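Local structure of CMP-sialic acid transporter 1 (Zea mays, 6I1R) at residues B[31-44]-B[227-241]. The protein probably carries CMP-sialic acid from the cytoplasm into the Golgi in exchange for CMP, as a nucleotide-sugar transporter. The protein carries 5 engineered substitutions. Numbering follows the deposited sequence.
Sequences NYDYATIPFLAELF and RLFNGYSITTWMVVF. With C5P (cytidine-5'-monophosphate), chain D.
Y232 reaches with its phenol toward T36, in the loop that runs into helix 37-59. Its OH donates a hydrogen bond to T36 OG1 (2.9 Å), which lies at the edge of the Y232 ring, near its plane. T36 OG1 in turn donates to D33 O at 2.9 Å, meeting that oxygen from above the carbonyl plane; with chi1 at 45°, the hydroxyl sits between backbone N and carbonyl carbon, where it can serve both partners. Two successive hydrogen bonds thus tie Y232 to the backbone at D33, whose OD2 also makes a long salt bridge to R227 NE (3.8 Å).

T236 works between two rings. Its CG2 stands over the centre of the Y32 ring, 3.5 Å from the centroid, a CH-pi contact, and also covers a face of Y232 toward the rim. Y32 directs its edge at the Y232 face, the planes 53° apart. S233 OG, at the N-cap of helix 234-256, shares a hydrogen bond with T236 OG1, and Y32 OH is held by S24. G231 CA lies 3.4 Å from N31 O, a CA-H...O contact.

Deeper in, L40 CD1 packs against Y232 CE2 (3.5 Å) and W237; L228 sets CD1 against F39 and CD2 against L40 CD2. I37 CD1 meets V239 CG2 at 3.7 Å. Beyond them the F44 and F241 rings meet obliquely.

These two predicted transmembrane helices cross at -53°, with A41 and V240 CA atoms 5.1 Å apart. P38 and E42 belong to the CMP pocket and touch helix 191-216 rather than segment 227-241; helix 3-24 touches V239, and the second subunit packs on N31 and N230.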
loop_
_atom_site.group_PDB
_atom_site.type_symbol
_atom_site.label_atom_id
_atom_site.label_comp_id
_atom_site.label_asym_id
_atom_site.label_seq_id
_atom_site.Cartn_x
_atom_site.Cartn_y
_atom_site.Cartn_z
ATOM N N ASN B 31 1.438 3.937 7.130
ATOM C CA ASN B 31 1.720 5.374 7.133
ATOM C C ASN B 31 3.172 5.642 6.703
ATOM O O ASN B 31 3.582 6.801 6.620
ATOM C CB ASN B 31 1.447 5.991 8.510
ATOM C CG ASN B 31 0.793 7.355 8.433
ATOM O OD1 ASN B 31 -0.326 7.483 7.941
ATOM N ND2 ASN B 31 1.474 8.375 8.928
ATOM N N TYR B 32 3.935 4.590 6.402
ATOM C CA TYR B 32 5.395 4.690 6.246
ATOM C C TYR B 32 5.831 3.939 4.981
ATOM O O TYR B 32 4.999 3.586 4.144
ATOM C CB TYR B 32 6.081 4.131 7.495
ATOM C CG TYR B 32 5.694 2.710 7.807
ATOM C CD1 TYR B 32 4.555 2.398 8.485
ATOM C CD2 TYR B 32 6.434 1.643 7.398
ATOM C CE1 TYR B 32 4.172 1.098 8.764
ATOM C CE2 TYR B 32 6.074 0.334 7.683
ATOM C CZ TYR B 32 4.930 0.036 8.368
ATOM O OH TYR B 32 4.555 -1.247 8.645
ATOM N N ASP B 33 7.138 3.708 4.858
ATOM C CA ASP B 33 7.719 2.976 3.738
ATOM C C ASP B 33 8.183 1.597 4.225
ATOM O O ASP B 33 9.024 1.500 5.122
ATOM C CB ASP B 33 8.882 3.764 3.122
ATOM C CG ASP B 33 8.904 3.804 1.601
ATOM O OD1 ASP B 33 8.233 2.959 0.974
ATOM O OD2 ASP B 33 9.604 4.678 1.053
ATOM N N TYR B 34 7.645 0.540 3.614
ATOM C CA TYR B 34 8.120 -0.824 3.849
ATOM C C TYR B 34 9.320 -1.112 2.933
ATOM O O TYR B 34 9.752 -2.257 2.808
ATOM C CB TYR B 34 6.973 -1.821 3.648
ATOM C CG TYR B 34 7.124 -3.169 4.314
ATOM C CD1 TYR B 34 8.218 -3.483 5.108
ATOM C CD2 TYR B 34 6.136 -4.133 4.178
ATOM C CE1 TYR B 34 8.342 -4.721 5.720
ATOM C CE2 TYR B 34 6.240 -5.373 4.786
ATOM C CZ TYR B 34 7.348 -5.670 5.561
ATOM O OH TYR B 34 7.463 -6.889 6.165
ATOM N N ALA B 35 9.846 -0.077 2.281
ATOM C CA ALA B 35 11.092 -0.173 1.527
ATOM C C ALA B 35 12.288 0.002 2.473
ATOM O O ALA B 35 13.348 -0.580 2.248
ATOM C CB ALA B 35 11.109 0.863 0.429
ATOM N N THR B 36 12.099 0.794 3.528
ATOM C CA THR B 36 13.186 1.200 4.425
ATOM C C THR B 36 13.327 0.236 5.612
ATOM O O THR B 36 14.368 0.237 6.270
ATOM C CB THR B 36 12.963 2.628 4.942
ATOM O OG1 THR B 36 11.597 2.746 5.341
ATOM C CG2 THR B 36 13.284 3.687 3.910
ATOM N N ILE B 37 12.301 -0.564 5.904
ATOM C CA ILE B 37 12.318 -1.419 7.104
ATOM C C ILE B 37 13.430 -2.471 6.989
ATOM O O ILE B 37 14.175 -2.664 7.949
ATOM C CB ILE B 37 10.935 -2.050 7.369
ATOM C CG1 ILE B 37 10.025 -1.062 8.102
ATOM C CG2 ILE B 37 11.059 -3.371 8.122
ATOM C CD1 ILE B 37 8.631 -1.570 8.350
ATOM N N PRO B 38 13.548 -3.157 5.834
ATOM C CA PRO B 38 14.599 -4.174 5.673
ATOM C C PRO B 38 16.010 -3.612 5.913
ATOM O O PRO B 38 16.884 -4.338 6.385
ATOM C CB PRO B 38 14.473 -4.665 4.225
ATOM C CG PRO B 38 13.038 -4.387 3.887
ATOM C CD PRO B 38 12.747 -3.088 4.606
ATOM N N PHE B 39 16.210 -2.336 5.587
ATOM C CA PHE B 39 17.481 -1.652 5.831
ATOM C C PHE B 39 17.714 -1.518 7.342
ATOM O O PHE B 39 18.760 -1.921 7.849
ATOM C CB PHE B 39 17.492 -0.292 5.126
ATOM C CG PHE B 39 18.693 0.574 5.414
ATOM C CD1 PHE B 39 19.888 0.386 4.735
ATOM C CD2 PHE B 39 18.621 1.591 6.354
ATOM C CE1 PHE B 39 20.987 1.190 4.998
ATOM C CE2 PHE B 39 19.721 2.394 6.615
ATOM C CZ PHE B 39 20.901 2.192 5.938
ATOM N N LEU B 40 16.730 -0.963 8.049
ATOM C CA LEU B 40 16.814 -0.795 9.505
ATOM C C LEU B 40 16.885 -2.165 10.191
ATOM O O LEU B 40 17.575 -2.316 11.198
ATOM C CB LEU B 40 15.599 -0.009 10.010
ATOM C CG LEU B 40 15.475 1.436 9.525
ATOM C CD1 LEU B 40 14.346 2.145 10.255
ATOM C CD2 LEU B 40 16.782 2.196 9.705
ATOM N N ALA B 41 16.166 -3.148 9.653
ATOM C CA ALA B 41 16.156 -4.496 10.222
ATOM C C ALA B 41 17.555 -5.114 10.121
ATOM O O ALA B 41 18.012 -5.753 11.064
ATOM C CB ALA B 41 15.122 -5.352 9.531
ATOM N N GLU B 42 18.223 -4.917 8.986
ATOM C CA GLU B 42 19.587 -5.422 8.789
ATOM C C GLU B 42 20.553 -4.671 9.713
ATOM O O GLU B 42 21.420 -5.283 10.338
ATOM C CB GLU B 42 20.026 -5.275 7.330
ATOM C CG GLU B 42 19.538 -6.396 6.428
ATOM C CD GLU B 42 20.140 -7.758 6.723
ATOM O OE1 GLU B 42 21.170 -8.095 6.107
ATOM O OE2 GLU B 42 19.574 -8.478 7.570
ATOM N N LEU B 43 20.396 -3.351 9.793
ATOM C CA LEU B 43 21.259 -2.523 10.641
ATOM C C LEU B 43 21.169 -3.012 12.094
ATOM O O LEU B 43 22.181 -3.084 12.792
ATOM C CB LEU B 43 20.839 -1.053 10.517
ATOM C CG LEU B 43 21.977 -0.035 10.585
ATOM C CD1 LEU B 43 22.871 -0.135 9.358
ATOM C CD2 LEU B 43 21.432 1.378 10.731
ATOM N N PHE B 44 19.958 -3.360 12.525
ATOM C CA PHE B 44 19.715 -3.910 13.865
ATOM C C PHE B 44 20.498 -5.218 14.050
ATOM O O PHE B 44 21.137 -5.410 15.082
ATOM C CB PHE B 44 18.212 -4.113 14.085
ATOM C CG PHE B 44 17.829 -4.809 15.368
ATOM C CD1 PHE B 44 17.632 -4.089 16.537
ATOM C CD2 PHE B 44 17.644 -6.183 15.402
ATOM C CE1 PHE B 44 17.271 -4.730 17.712
ATOM C CE2 PHE B 44 17.283 -6.823 16.578
ATOM C CZ PHE B 44 17.097 -6.095 17.731
ATOM N N ARG B 227 14.082 10.722 3.969
ATOM C CA ARG B 227 12.742 10.131 4.043
ATOM C C ARG B 227 12.703 8.987 5.069
ATOM O O ARG B 227 11.622 8.579 5.501
ATOM C CB ARG B 227 12.362 9.625 2.647
ATOM C CG ARG B 227 10.914 9.188 2.484
ATOM C CD ARG B 227 10.567 8.953 1.024
ATOM N NE ARG B 227 11.387 7.915 0.403
ATOM C CZ ARG B 227 12.482 8.135 -0.323
ATOM N NH1 ARG B 227 13.129 7.114 -0.861
ATOM N NH2 ARG B 227 12.932 9.364 -0.508
ATOM N N LEU B 228 13.878 8.511 5.481
ATOM C CA LEU B 228 14.054 7.210 6.152
ATOM C C LEU B 228 13.098 7.037 7.341
ATOM O O LEU B 228 12.616 5.932 7.570
ATOM C CB LEU B 228 15.508 7.087 6.618
ATOM C CG LEU B 228 15.950 5.684 7.039
ATOM C CD1 LEU B 228 16.664 4.973 5.898
ATOM C CD2 LEU B 228 16.844 5.743 8.268
ATOM N N PHE B 229 12.840 8.102 8.098
ATOM C CA PHE B 229 12.096 7.990 9.365
ATOM C C PHE B 229 10.618 8.363 9.182
ATOM O O PHE B 229 9.850 8.275 10.140
ATOM C CB PHE B 229 12.745 8.866 10.442
ATOM C CG PHE B 229 13.733 8.159 11.338
ATOM C CD1 PHE B 229 14.679 7.289 10.817
ATOM C CD2 PHE B 229 13.729 8.384 12.708
ATOM C CE1 PHE B 229 15.586 6.646 11.647
ATOM C CE2 PHE B 229 14.640 7.744 13.536
ATOM C CZ PHE B 229 15.566 6.876 13.003
ATOM N N ASN B 230 10.204 8.759 7.979
ATOM C CA ASN B 230 8.855 9.311 7.778
ATOM C C ASN B 230 7.792 8.267 8.150
ATOM O O ASN B 230 7.929 7.082 7.842
ATOM C CB ASN B 230 8.638 9.809 6.345
ATOM C CG ASN B 230 9.219 11.185 6.090
ATOM O OD1 ASN B 230 9.335 12.000 7.002
ATOM N ND2 ASN B 230 9.572 11.460 4.846
ATOM N N GLY B 231 6.750 8.730 8.841
ATOM C CA GLY B 231 5.574 7.915 9.154
ATOM C C GLY B 231 5.835 6.862 10.221
ATOM O O GLY B 231 4.916 6.119 10.579
ATOM N N TYR B 232 7.058 6.805 10.750
ATOM C CA TYR B 232 7.476 5.706 11.626
ATOM C C TYR B 232 6.797 5.833 12.993
ATOM O O TYR B 232 7.171 6.673 13.810
ATOM C CB TYR B 232 8.999 5.669 11.785
ATOM C CG TYR B 232 9.707 4.752 10.821
ATOM C CD1 TYR B 232 9.809 5.060 9.474
ATOM C CD2 TYR B 232 10.273 3.564 11.257
ATOM C CE1 TYR B 232 10.453 4.214 8.586
ATOM C CE2 TYR B 232 10.922 2.708 10.383
ATOM C CZ TYR B 232 11.015 3.034 9.041
ATOM O OH TYR B 232 11.655 2.194 8.177
ATOM N N SER B 233 5.802 4.983 13.221
ATOM C CA SER B 233 5.130 4.892 14.512
ATOM C C SER B 233 5.953 4.010 15.458
ATOM O O SER B 233 7.029 3.528 15.091
ATOM C CB SER B 233 3.729 4.362 14.345
ATOM O OG SER B 233 3.741 3.131 13.643
ATOM N N ILE B 234 5.453 3.829 16.677
ATOM C CA ILE B 234 6.004 2.837 17.599
ATOM C C ILE B 234 5.827 1.449 16.970
ATOM O O ILE B 234 6.798 0.680 16.899
ATOM C CB ILE B 234 5.350 2.935 18.996
ATOM C CG1 ILE B 234 5.976 4.049 19.844
ATOM C CG2 ILE B 234 5.398 1.597 19.721
ATOM C CD1 ILE B 234 5.378 5.420 19.617
ATOM N N THR B 235 4.620 1.149 16.493
ATOM C CA THR B 235 4.383 -0.188 15.904
ATOM C C THR B 235 5.373 -0.412 14.761
ATOM O O THR B 235 5.919 -1.501 14.656
ATOM C CB THR B 235 2.939 -0.482 15.456
ATOM O OG1 THR B 235 2.570 -0.031 14.153
ATOM C CG2 THR B 235 1.899 0.054 16.399
ATOM N N THR B 236 5.648 0.608 13.949
ATOM C CA THR B 236 6.646 0.466 12.888
ATOM C C THR B 236 7.971 -0.021 13.491
ATOM O O THR B 236 8.594 -0.932 12.952
ATOM C CB THR B 236 6.854 1.773 12.113
ATOM O OG1 THR B 236 5.583 2.370 11.853
ATOM C CG2 THR B 236 7.577 1.556 10.804
ATOM N N TRP B 237 8.377 0.579 14.610
ATOM C CA TRP B 237 9.638 0.220 15.270
ATOM C C TRP B 237 9.551 -1.187 15.876
ATOM O O TRP B 237 10.573 -1.874 15.972
ATOM C CB TRP B 237 10.032 1.259 16.329
ATOM C CG TRP B 237 10.679 2.491 15.769
ATOM C CD1 TRP B 237 10.157 3.751 15.744
ATOM C CD2 TRP B 237 11.974 2.582 15.145
ATOM N NE1 TRP B 237 11.034 4.619 15.151
ATOM C CE2 TRP B 237 12.157 3.932 14.774
ATOM C CE3 TRP B 237 12.992 1.663 14.863
ATOM C CZ2 TRP B 237 13.316 4.377 14.137
ATOM C CZ3 TRP B 237 14.136 2.104 14.234
ATOM C CH2 TRP B 237 14.294 3.444 13.878
ATOM N N MET B 238 8.359 -1.604 16.299
ATOM C CA MET B 238 8.180 -2.950 16.846
ATOM C C MET B 238 8.540 -3.995 15.781
ATOM O O MET B 238 9.247 -4.958 16.086
ATOM C CB MET B 238 6.745 -3.184 17.332
ATOM C CG MET B 238 6.481 -2.637 18.725
ATOM S SD MET B 238 4.744 -2.778 19.230
ATOM C CE MET B 238 4.676 -4.498 19.731
ATOM N N VAL B 239 8.088 -3.798 14.541
ATOM C CA VAL B 239 8.306 -4.815 13.496
ATOM C C VAL B 239 9.774 -4.760 13.049
ATOM O O VAL B 239 10.317 -5.785 12.647
ATOM C CB VAL B 239 7.341 -4.694 12.294
ATOM C CG1 VAL B 239 6.000 -4.084 12.674
ATOM C CG2 VAL B 239 7.946 -3.941 11.118
ATOM N N VAL B 240 10.410 -3.588 13.113
ATOM C CA VAL B 240 11.832 -3.476 12.759
ATOM C C VAL B 240 12.641 -4.365 13.710
ATOM O O VAL B 240 13.499 -5.133 13.267
ATOM C CB VAL B 240 12.334 -2.018 12.791
ATOM C CG1 VAL B 240 13.853 -1.935 12.724
ATOM C CG2 VAL B 240 11.713 -1.182 11.681
ATOM N N PHE B 241 12.360 -4.253 15.006
ATOM C CA PHE B 241 13.013 -5.091 16.009
ATOM C C PHE B 241 12.604 -6.554 15.805
ATOM O O PHE B 241 13.450 -7.447 15.823
ATOM C CB PHE B 241 12.671 -4.623 17.427
ATOM C CG PHE B 241 13.180 -3.252 17.802
ATOM C CD1 PHE B 241 14.383 -2.769 17.303
ATOM C CD2 PHE B 241 12.468 -2.452 18.685
ATOM C CE1 PHE B 241 14.850 -1.514 17.662
ATOM C CE2 PHE B 241 12.936 -1.196 19.042
ATOM C CZ PHE B 241 14.125 -0.730 18.530
HETATM O O3P C5P D . 17.798 -9.891 5.351
HETATM P P C5P D . 17.379 -9.824 3.902
HETATM O O1P C5P D . 17.123 -11.169 3.265
HETATM O O2P C5P D . 16.325 -8.784 3.605
HETATM O "O5'" C5P D . 18.690 -9.278 3.144
HETATM C "C5'" C5P D . 18.672 -8.014 2.483
HETATM C "C4'" C5P D . 18.960 -8.213 1.001
HETATM O "O4'" C5P D . 17.731 -8.377 0.289
HETATM C "C3'" C5P D . 19.686 -7.011 0.414
HETATM O "O3'" C5P D . 20.990 -7.404 -0.033
HETATM C "C2'" C5P D . 18.805 -6.496 -0.717
HETATM O "O2'" C5P D . 19.465 -6.519 -1.990
HETATM C "C1'" C5P D . 17.588 -7.408 -0.755
HETATM N N1 C5P D . 16.372 -6.619 -0.543
HETATM C C2 C5P D . 15.929 -5.729 -1.542
HETATM N N3 C5P D . 14.808 -4.998 -1.354
HETATM C C4 C5P D . 14.104 -5.114 -0.207
HETATM C C5 C5P D . 14.530 -5.988 0.786
HETATM C C6 C5P D . 15.682 -6.741 0.595
HETATM O O2 C5P D . 16.575 -5.615 -2.606
HETATM N N4 C5P D . 12.981 -4.378 -0.026
#